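Exonuclease (Laribacter hongkongensis, PDB 3SYY) digests double-stranded DNA as an alkaline exonuclease with strict 5'-to-3' polarity, probably by hydrolysis that depends on its bound magnesium ions. Local coordinates at residues G14-S19 with S185-E190; Q46-T51 with Y197-A202; A73-I76 with I82-E85. All blocks are in the same frame, centred on the assembly; numbering follows the deposited sequence.

Interaction 1: residues G14-S19 with S185-E190; sequences GKVTAS and SAFLAE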
loop_
_atom_site.group_PDB
_atom_site.type_symbol
_atom_site.label_atom_id
_atom_site.label_comp_id
_atom_site.label_asym_id
_atom_site.label_seq_id
_atom_site.Cartn_x
_atom_site.Cartn_y
_atom_site.Cartn_z
ATOM N N GLY A 14 -2.996 16.265 -20.183
ATOM C CA GLY A 14 -2.291 15.765 -21.343
ATOM C C GLY A 14 -0.864 16.254 -21.540
ATOM O O GLY A 14 -0.219 15.853 -22.489
ATOM N N LYS A 15 -0.348 17.095 -20.637
ATOM C CA LYS A 15 1.004 17.671 -20.827
ATOM C C LYS A 15 2.043 16.968 -19.983
ATOM O O LYS A 15 1.745 16.484 -18.893
ATOM C CB LYS A 15 1.025 19.166 -20.484
ATOM C CG LYS A 15 0.181 20.033 -21.403
ATOM C CD LYS A 15 0.275 21.520 -20.999
ATOM C CE LYS A 15 -0.531 22.365 -21.910
ATOM N NZ LYS A 15 -0.648 23.744 -21.350
ATOM N N VAL A 16 3.264 16.883 -20.503
ATOM C CA VAL A 16 4.407 16.541 -19.709
ATOM C C VAL A 16 4.685 17.751 -18.792
ATOM O O VAL A 16 4.733 18.886 -19.269
ATOM C CB VAL A 16 5.617 16.241 -20.569
ATOM C CG1 VAL A 16 6.867 16.037 -19.703
ATOM C CG2 VAL A 16 5.349 14.975 -21.410
ATOM N N THR A 17 4.817 17.507 -17.487
ATOM C CA THR A 17 5.115 18.621 -16.583
ATOM C C THR A 17 6.506 18.457 -15.979
ATOM O O THR A 17 7.062 17.356 -15.920
ATOM C CB THR A 17 4.069 18.781 -15.472
ATOM O OG1 THR A 17 3.947 17.525 -14.769
ATOM C CG2 THR A 17 2.709 19.201 -16.036
ATOM N N ALA A 18 7.081 19.570 -15.531
ATOM C CA ALA A 18 8.425 19.549 -14.956
ATOM C C ALA A 18 8.535 18.523 -13.790
ATOM O O ALA A 18 9.538 17.856 -13.645
ATOM C CB ALA A 18 8.781 20.977 -14.423
ATOM N N SER A 19 7.491 18.417 -12.988
ATOM C CA SER A 19 7.521 17.518 -11.817
ATOM C C SER A 19 7.608 16.037 -12.209
ATOM O O SER A 19 7.886 15.186 -11.368
ATOM C CB SER A 19 6.301 17.760 -10.941
ATOM O OG SER A 19 5.130 17.603 -11.716
ATOM N N SER A 185 10.866 15.707 -26.061
ATOM C CA SER A 185 10.440 15.660 -27.471
ATOM C C SER A 185 10.175 14.240 -27.979
ATOM O O SER A 185 9.146 14.012 -28.593
ATOM C CB SER A 185 11.451 16.411 -28.359
ATOM O OG SER A 185 11.223 17.805 -28.211
ATOM N N ALA A 186 11.089 13.319 -27.729
ATOM C CA ALA A 186 10.934 11.928 -28.161
ATOM C C ALA A 186 9.729 11.277 -27.491
ATOM O O ALA A 186 8.942 10.555 -28.134
ATOM C CB ALA A 186 12.164 11.159 -27.848
ATOM N N PHE A 187 9.590 11.522 -26.179
ATOM C CA PHE A 187 8.454 11.022 -25.426
ATOM C C PHE A 187 7.139 11.594 -25.920
ATOM O O PHE A 187 6.141 10.854 -26.044
ATOM C CB PHE A 187 8.687 11.315 -23.924
ATOM C CG PHE A 187 7.558 10.918 -23.018
ATOM C CD1 PHE A 187 7.679 9.767 -22.216
ATOM C CD2 PHE A 187 6.459 11.724 -22.878
ATOM C CE1 PHE A 187 6.708 9.426 -21.321
ATOM C CE2 PHE A 187 5.450 11.396 -21.976
ATOM C CZ PHE A 187 5.599 10.201 -21.193
ATOM N N LEU A 188 7.107 12.890 -26.217
ATOM C CA LEU A 188 5.871 13.480 -26.725
ATOM C C LEU A 188 5.552 12.932 -28.142
ATOM O O LEU A 188 4.405 12.794 -28.493
ATOM C CB LEU A 188 5.933 15.007 -26.758
ATOM C CG LEU A 188 5.723 15.615 -25.350
ATOM C CD1 LEU A 188 6.307 17.093 -25.261
ATOM C CD2 LEU A 188 4.252 15.561 -24.964
ATOM N N ALA A 189 6.580 12.607 -28.908
ATOM C CA ALA A 189 6.353 12.078 -30.278
ATOM C C ALA A 189 5.653 10.717 -30.186
ATOM O O ALA A 189 4.682 10.476 -30.924
ATOM C CB ALA A 189 7.700 11.971 -31.036
ATOM N N GLU A 190 6.106 9.872 -29.256
ATOM C CA GLU A 190 5.553 8.541 -29.030
ATOM C C GLU A 190 4.164 8.601 -28.494
ATOM O O GLU A 190 3.289 7.857 -28.967
ATOM C CB GLU A 190 6.399 7.690 -28.094
ATOM C CG GLU A 190 7.776 7.364 -28.628
ATOM C CD GLU A 190 8.684 6.857 -27.496
ATOM O OE1 GLU A 190 9.884 7.191 -27.490
ATOM O OE2 GLU A 190 8.180 6.161 -26.597
#

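Interaction 2: residues Q46-T51 with Y197-A202; sequences QRLTGT and YLKRKA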
loop_
_atom_site.group_PDB
_atom_site.type_symbol
_atom_site.label_atom_id
_atom_site.label_comp_id
_atom_site.label_asym_id
_atom_site.label_seq_id
_atom_site.Cartn_x
_atom_site.Cartn_y
_atom_site.Cartn_z
ATOM N N GLN A 46 -5.338 10.635 -20.268
ATOM C CA GLN A 46 -5.813 12.006 -20.102
ATOM C C GLN A 46 -6.251 12.625 -21.440
ATOM O O GLN A 46 -7.282 13.229 -21.515
ATOM C CB GLN A 46 -4.714 12.895 -19.473
ATOM C CG GLN A 46 -4.515 12.601 -17.977
ATOM C CD GLN A 46 -3.435 13.484 -17.306
ATOM O OE1 GLN A 46 -3.016 14.496 -17.842
ATOM N NE2 GLN A 46 -2.955 13.039 -16.162
ATOM N N ARG A 47 -5.443 12.459 -22.468
ATOM C CA ARG A 47 -5.740 13.056 -23.774
ATOM C C ARG A 47 -6.978 12.408 -24.399
ATOM O O ARG A 47 -7.823 13.101 -24.934
ATOM C CB ARG A 47 -4.541 12.959 -24.688
ATOM C CG ARG A 47 -3.474 13.970 -24.286
ATOM C CD ARG A 47 -2.346 13.967 -25.301
ATOM N NE ARG A 47 -1.211 14.802 -24.887
ATOM C CZ ARG A 47 -0.389 15.418 -25.729
ATOM N NH1 ARG A 47 -0.555 15.306 -27.056
ATOM N NH2 ARG A 47 0.635 16.119 -25.245
ATOM N N LEU A 48 -7.102 11.094 -24.283
ATOM C CA LEU A 48 -8.256 10.373 -24.856
ATOM C C LEU A 48 -9.548 10.609 -24.123
ATOM O O LEU A 48 -10.600 10.840 -24.771
ATOM C CB LEU A 48 -7.960 8.862 -24.910
ATOM C CG LEU A 48 -7.006 8.448 -26.015
ATOM C CD1 LEU A 48 -6.636 6.943 -25.839
ATOM C CD2 LEU A 48 -7.634 8.758 -27.448
ATOM N N THR A 49 -9.499 10.579 -22.782
ATOM C CA THR A 49 -10.718 10.730 -21.972
ATOM C C THR A 49 -11.074 12.180 -21.647
ATOM O O THR A 49 -12.240 12.503 -21.291
ATOM C CB THR A 49 -10.590 10.015 -20.612
ATOM O OG1 THR A 49 -9.551 10.659 -19.837
ATOM C CG2 THR A 49 -10.259 8.562 -20.814
ATOM N N GLY A 50 -10.089 13.068 -21.770
ATOM C CA GLY A 50 -10.331 14.455 -21.416
ATOM C C GLY A 50 -10.421 14.733 -19.921
ATOM O O GLY A 50 -10.801 15.818 -19.543
ATOM N N THR A 51 -10.089 13.765 -19.077
ATOM C CA THR A 51 -10.020 13.972 -17.618
ATOM C C THR A 51 -8.826 13.225 -17.025
ATOM O O THR A 51 -8.293 12.295 -17.639
ATOM C CB THR A 51 -11.259 13.477 -16.848
ATOM O OG1 THR A 51 -11.577 12.127 -17.241
ATOM C CG2 THR A 51 -12.469 14.410 -17.042
ATOM N N TYR A 197 -2.491 6.403 -33.575
ATOM C CA TYR A 197 -2.611 4.988 -33.865
ATOM C C TYR A 197 -3.847 4.347 -33.313
ATOM O O TYR A 197 -4.574 3.645 -34.057
ATOM C CB TYR A 197 -1.385 4.285 -33.358
ATOM C CG TYR A 197 -1.055 2.932 -33.911
ATOM C CD1 TYR A 197 -0.763 2.745 -35.293
ATOM C CD2 TYR A 197 -0.922 1.838 -33.050
ATOM C CE1 TYR A 197 -0.369 1.501 -35.765
ATOM C CE2 TYR A 197 -0.580 0.579 -33.525
ATOM C CZ TYR A 197 -0.302 0.421 -34.887
ATOM O OH TYR A 197 0.125 -0.797 -35.318
ATOM N N LEU A 198 -4.108 4.557 -32.017
ATOM C CA LEU A 198 -5.322 4.035 -31.403
ATOM C C LEU A 198 -6.573 4.569 -32.095
ATOM O O LEU A 198 -7.554 3.822 -32.345
ATOM C CB LEU A 198 -5.404 4.428 -29.936
ATOM C CG LEU A 198 -4.736 3.573 -28.852
ATOM C CD1 LEU A 198 -4.097 2.245 -29.275
ATOM C CD2 LEU A 198 -3.839 4.425 -27.876
ATOM N N LYS A 199 -6.559 5.861 -32.364
ATOM C CA LYS A 199 -7.722 6.510 -32.970
ATOM C C LYS A 199 -8.029 5.977 -34.405
ATOM O O LYS A 199 -9.211 5.736 -34.748
ATOM C CB LYS A 199 -7.554 8.042 -32.960
ATOM C CG LYS A 199 -8.008 8.733 -31.647
ATOM C CD LYS A 199 -7.775 10.229 -31.787
ATOM C CE LYS A 199 -8.163 10.949 -30.547
ATOM N NZ LYS A 199 -7.518 12.313 -30.577
ATOM N N ARG A 200 -6.977 5.849 -35.214
ATOM C CA ARG A 200 -7.085 5.345 -36.603
ATOM C C ARG A 200 -7.620 3.924 -36.617
ATOM O O ARG A 200 -8.563 3.618 -37.366
ATOM C CB ARG A 200 -5.738 5.439 -37.299
ATOM C CG ARG A 200 -5.450 6.862 -37.778
ATOM C CD ARG A 200 -4.199 6.917 -38.576
ATOM N NE ARG A 200 -3.928 8.259 -39.090
ATOM C CZ ARG A 200 -4.444 8.768 -40.211
ATOM N NH1 ARG A 200 -5.299 8.077 -40.962
ATOM N NH2 ARG A 200 -4.096 9.987 -40.581
ATOM N N LYS A 201 -7.098 3.086 -35.713
ATOM C CA LYS A 201 -7.616 1.727 -35.548
ATOM C C LYS A 201 -9.052 1.679 -35.160
ATOM O O LYS A 201 -9.794 0.915 -35.776
ATOM C CB LYS A 201 -6.813 0.925 -34.528
ATOM C CG LYS A 201 -5.527 0.451 -35.069
ATOM C CD LYS A 201 -4.748 -0.302 -33.994
ATOM C CE LYS A 201 -3.741 -1.205 -34.671
ATOM N NZ LYS A 201 -2.845 -1.912 -33.689
ATOM N N ALA A 202 -9.457 2.461 -34.145
ATOM C CA ALA A 202 -10.844 2.463 -33.713
ATOM C C ALA A 202 -11.771 2.985 -34.821
ATOM O O ALA A 202 -12.876 2.446 -35.019
ATOM C CB ALA A 202 -11.031 3.257 -32.423
HETATM O O HOH W 1 -7.551 12.809 -28.160
#

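Interaction 3: residues A73-I76 with I82-E85; sequences ARYI and IVTE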
loop_
_atom_site.group_PDB
_atom_site.type_symbol
_atom_site.label_atom_id
_atom_site.label_comp_id
_atom_site.label_asym_id
_atom_site.label_seq_id
_atom_site.Cartn_x
_atom_site.Cartn_y
_atom_site.Cartn_z
ATOM N N ALA A 73 6.934 32.378 2.685
ATOM C CA ALA A 73 7.142 33.562 3.520
ATOM C C ALA A 73 8.510 33.499 4.168
ATOM O O ALA A 73 9.235 34.483 4.117
ATOM C CB ALA A 73 6.050 33.729 4.550
ATOM N N ARG A 74 8.882 32.358 4.742
ATOM C CA ARG A 74 10.194 32.197 5.350
ATOM C C ARG A 74 11.337 32.515 4.383
ATOM O O ARG A 74 12.371 33.111 4.780
ATOM C CB ARG A 74 10.375 30.791 5.945
ATOM C CG ARG A 74 11.731 30.561 6.635
ATOM C CD ARG A 74 11.865 31.383 7.993
ATOM N NE ARG A 74 12.994 30.834 8.750
ATOM C CZ ARG A 74 12.925 29.875 9.684
ATOM N NH1 ARG A 74 11.759 29.379 10.092
ATOM N NH2 ARG A 74 14.035 29.428 10.250
ATOM N N TYR A 75 11.192 32.089 3.126
ATOM C CA TYR A 75 12.243 32.350 2.145
ATOM C C TYR A 75 12.419 33.868 1.964
ATOM O O TYR A 75 13.547 34.343 1.946
ATOM C CB TYR A 75 11.869 31.735 0.791
ATOM C CG TYR A 75 12.714 32.177 -0.375
ATOM C CD1 TYR A 75 13.973 31.617 -0.597
ATOM C CD2 TYR A 75 12.252 33.143 -1.279
ATOM C CE1 TYR A 75 14.729 31.961 -1.702
ATOM C CE2 TYR A 75 13.028 33.514 -2.395
ATOM C CZ TYR A 75 14.254 32.921 -2.593
ATOM O OH TYR A 75 15.066 33.221 -3.670
ATOM N N ILE A 76 11.324 34.588 1.752
ATOM C CA ILE A 76 11.364 36.091 1.610
ATOM C C ILE A 76 11.934 36.746 2.898
ATOM O O ILE A 76 12.727 37.706 2.843
ATOM C CB ILE A 76 9.987 36.656 1.231
ATOM C CG1 ILE A 76 9.466 36.077 -0.095
ATOM C CG2 ILE A 76 9.990 38.237 1.080
ATOM C CD1 ILE A 76 7.928 36.139 -0.176
ATOM N N ILE A 82 11.976 39.683 -4.133
ATOM C CA ILE A 82 10.614 39.912 -4.617
ATOM C C ILE A 82 10.102 38.609 -5.277
ATOM O O ILE A 82 10.649 38.156 -6.289
ATOM C CB ILE A 82 10.579 41.064 -5.668
ATOM C CG1 ILE A 82 9.196 41.227 -6.315
ATOM C CG2 ILE A 82 11.577 40.810 -6.781
ATOM C CD1 ILE A 82 8.429 42.467 -5.876
ATOM N N VAL A 83 9.034 38.046 -4.737
ATOM C CA VAL A 83 8.518 36.765 -5.260
ATOM C C VAL A 83 7.156 36.966 -5.847
ATOM O O VAL A 83 6.290 37.517 -5.193
ATOM C CB VAL A 83 8.480 35.672 -4.148
ATOM C CG1 VAL A 83 7.956 34.320 -4.700
ATOM C CG2 VAL A 83 9.865 35.464 -3.563
ATOM N N THR A 84 6.942 36.520 -7.090
ATOM C CA THR A 84 5.603 36.587 -7.681
ATOM C C THR A 84 5.088 35.172 -7.948
ATOM O O THR A 84 5.815 34.341 -8.441
ATOM C CB THR A 84 5.650 37.300 -9.026
ATOM O OG1 THR A 84 6.531 38.413 -8.907
ATOM C CG2 THR A 84 4.259 37.772 -9.437
ATOM N N GLU A 85 3.829 34.919 -7.661
ATOM C CA GLU A 85 3.281 33.637 -8.026
ATOM C C GLU A 85 2.924 33.542 -9.508
ATOM O O GLU A 85 2.719 34.557 -10.194
ATOM C CB GLU A 85 2.186 33.229 -7.062
ATOM C CG GLU A 85 2.858 32.856 -5.695
ATOM C CD GLU A 85 1.975 32.028 -4.789
ATOM O OE1 GLU A 85 1.455 32.590 -3.805
ATOM O OE2 GLU A 85 1.794 30.822 -5.066
#

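Interaction 1: residues G14-S19 with S185-E190
Val-16 and Leu-188 mark the nearest approach of the two backbones, their CA atoms 7.8 Å apart, with the short strand 16-17 on one side and a turn of the long helix 174-205 on the other. No hydrogen bond passes between the segments; the backbone of Val-16 instead pairs with Gly-96 and Gly-98, holding its strand parallel to strand 97-99 while its side chain is turned to the helix. A single methyl does the touching. With CG1 opposite the backbone N across the CA-CB bond (chi1 173°), CG2 is the branch brought to the helix. It meets CE2 of Phe-187 at 3.6 Å and CD2 of the same ring at 3.7 Å, an oblique approach to the ring. From the next helical position, Leu-188 bends its end inward, so that its CD2 reaches Val-16 CG2 at 3.8 Å and its CG stands 4.0 Å from that methyl. Consecutive residues of one helical turn thus share one branch of the valine. Leu-43 and Phe-97 also touch Val-16, while Ile-94 and Phe-97 border Leu-188. All three residues of the contact are buried and every atom that meets across it is carbon; the helix is therefore held against this edge of the three-stranded sheet by apolar packing, with no directional bond to fix the register between the two segments.

Interaction 2: residues Q46-T51 with Y197-A202
Lys-199 lies along Leu-48, the two side chains running past one another in opposite directions. At its root, CB is 5.6 Å from Leu-48 CD2, too far to touch. Lys-199 CG closes to 4.2 Å from Leu-48 CD2 and CD draws back to 4.6 Å before CE returns to 3.8 Å, the nearest approach between the segments. At the tip, NZ stands an unusually short 2.5 Å from a water that gives a long 3.3 Å bond to O of Arg-47; this tentative bridge, if real, would link the ammonium to a carbonyl in the last turn of helix 34-49, just before Gly-50 leaves the helix with positive phi (74°). The ammonium in any case lies near the C-terminal end of that helix, where a positive charge would probably suit the dipole. Leu-48 also uses its other methyl, CD1, which faces CD2 of Leu-198 at a looser 4.3 Å, so the leucine divides its two branches between successive residues of the partner helix. Nearby, Arg-47 adds a salt bridge to Glu-192, nearly two turns earlier in that helix. The contact thus ties the C-terminal end of helix 34-49 to the far part of helix 174-205, away from the magnesium site, and a second subunit packs against it through its Leu-159 on Leu-48 and its Met-163 on Leu-198.

Interaction 3: residues A73-I76 with I82-E85
Val-83 meets Tyr-75 and Ile-76, two neighbouring residues of helix 59-79, and carries the whole side-chain contact for its segment. The segment begins at Ile-82, whose CA comes within 7.3 Å of that of Ile-76, the closest pass of the two backbones. Its side chain nevertheless points away from the helix, while its backbone hydrogen-bonds to Gly-106. At Val-83 the strand turns its side chain over to the helix. A chi1 of -179° sets CG2 beside the backbone N, on the helix side of the strand, where it enters the angle between the two helix residues. This methyl lies 3.5 Å from CG1 of Ile-76, a snug carbon contact, and Val-83 CB is 4.0 Å from Ile-76 CD1, the two side chains meeting at a slant. On the tyrosine, Val-83 CG2 comes to the ring edge, close to its plane, at 3.9 Å from CE2 and 4.0 Å from CD2. Thr-84, next along, turns its side chain off the helix in the usual alternation of a strand and hydrogen-bonds through its backbone to Leu-104. Glu-85, which ends the segment, makes a long, weak ion pair with Arg-72.

Beyond the valine, the tyrosine hydroxyl hydrogen-bonds to Asp-151, and its ring packs on Trp-149 and Val-153 of strand 149-155 and on Tyr-165 and Cys-167 of strand 165-171. Its side chain is about 6 Å from that of Ile-113, a magnesium-binding residue. Helix 59-79 thus touches the five-stranded sheet of this PDDEXK-family nuclease toward both of its edges: Tyr-75 reaches strand 149-155 and the edge strand 165-171, while Val-83 supplies the contact from strand 83-84 at the opposite edge, which pairs antiparallel with strand 103-105.

From the N terminus, residues 14-19 open the longest loop, which interaction 1 closes only when the chain returns as helix 174-205. Residues 46-51 start inside that loop but find their partner beyond its end, so interactions 1 and 2 cross. They also touch: Arg-47 NE probably hydrogen-bonds to Gly-14 O (2.8 Å) and Gly-14 N to Gln-46 OE1 (2.9 Å). Together they fasten the three-stranded sheet and helix 34-49 to one long C-terminal helix. Interaction 3 is a local closure contained within both larger loops, on the opposite side of the chain's centre, where it joins helix 59-79 to the five-stranded sheet.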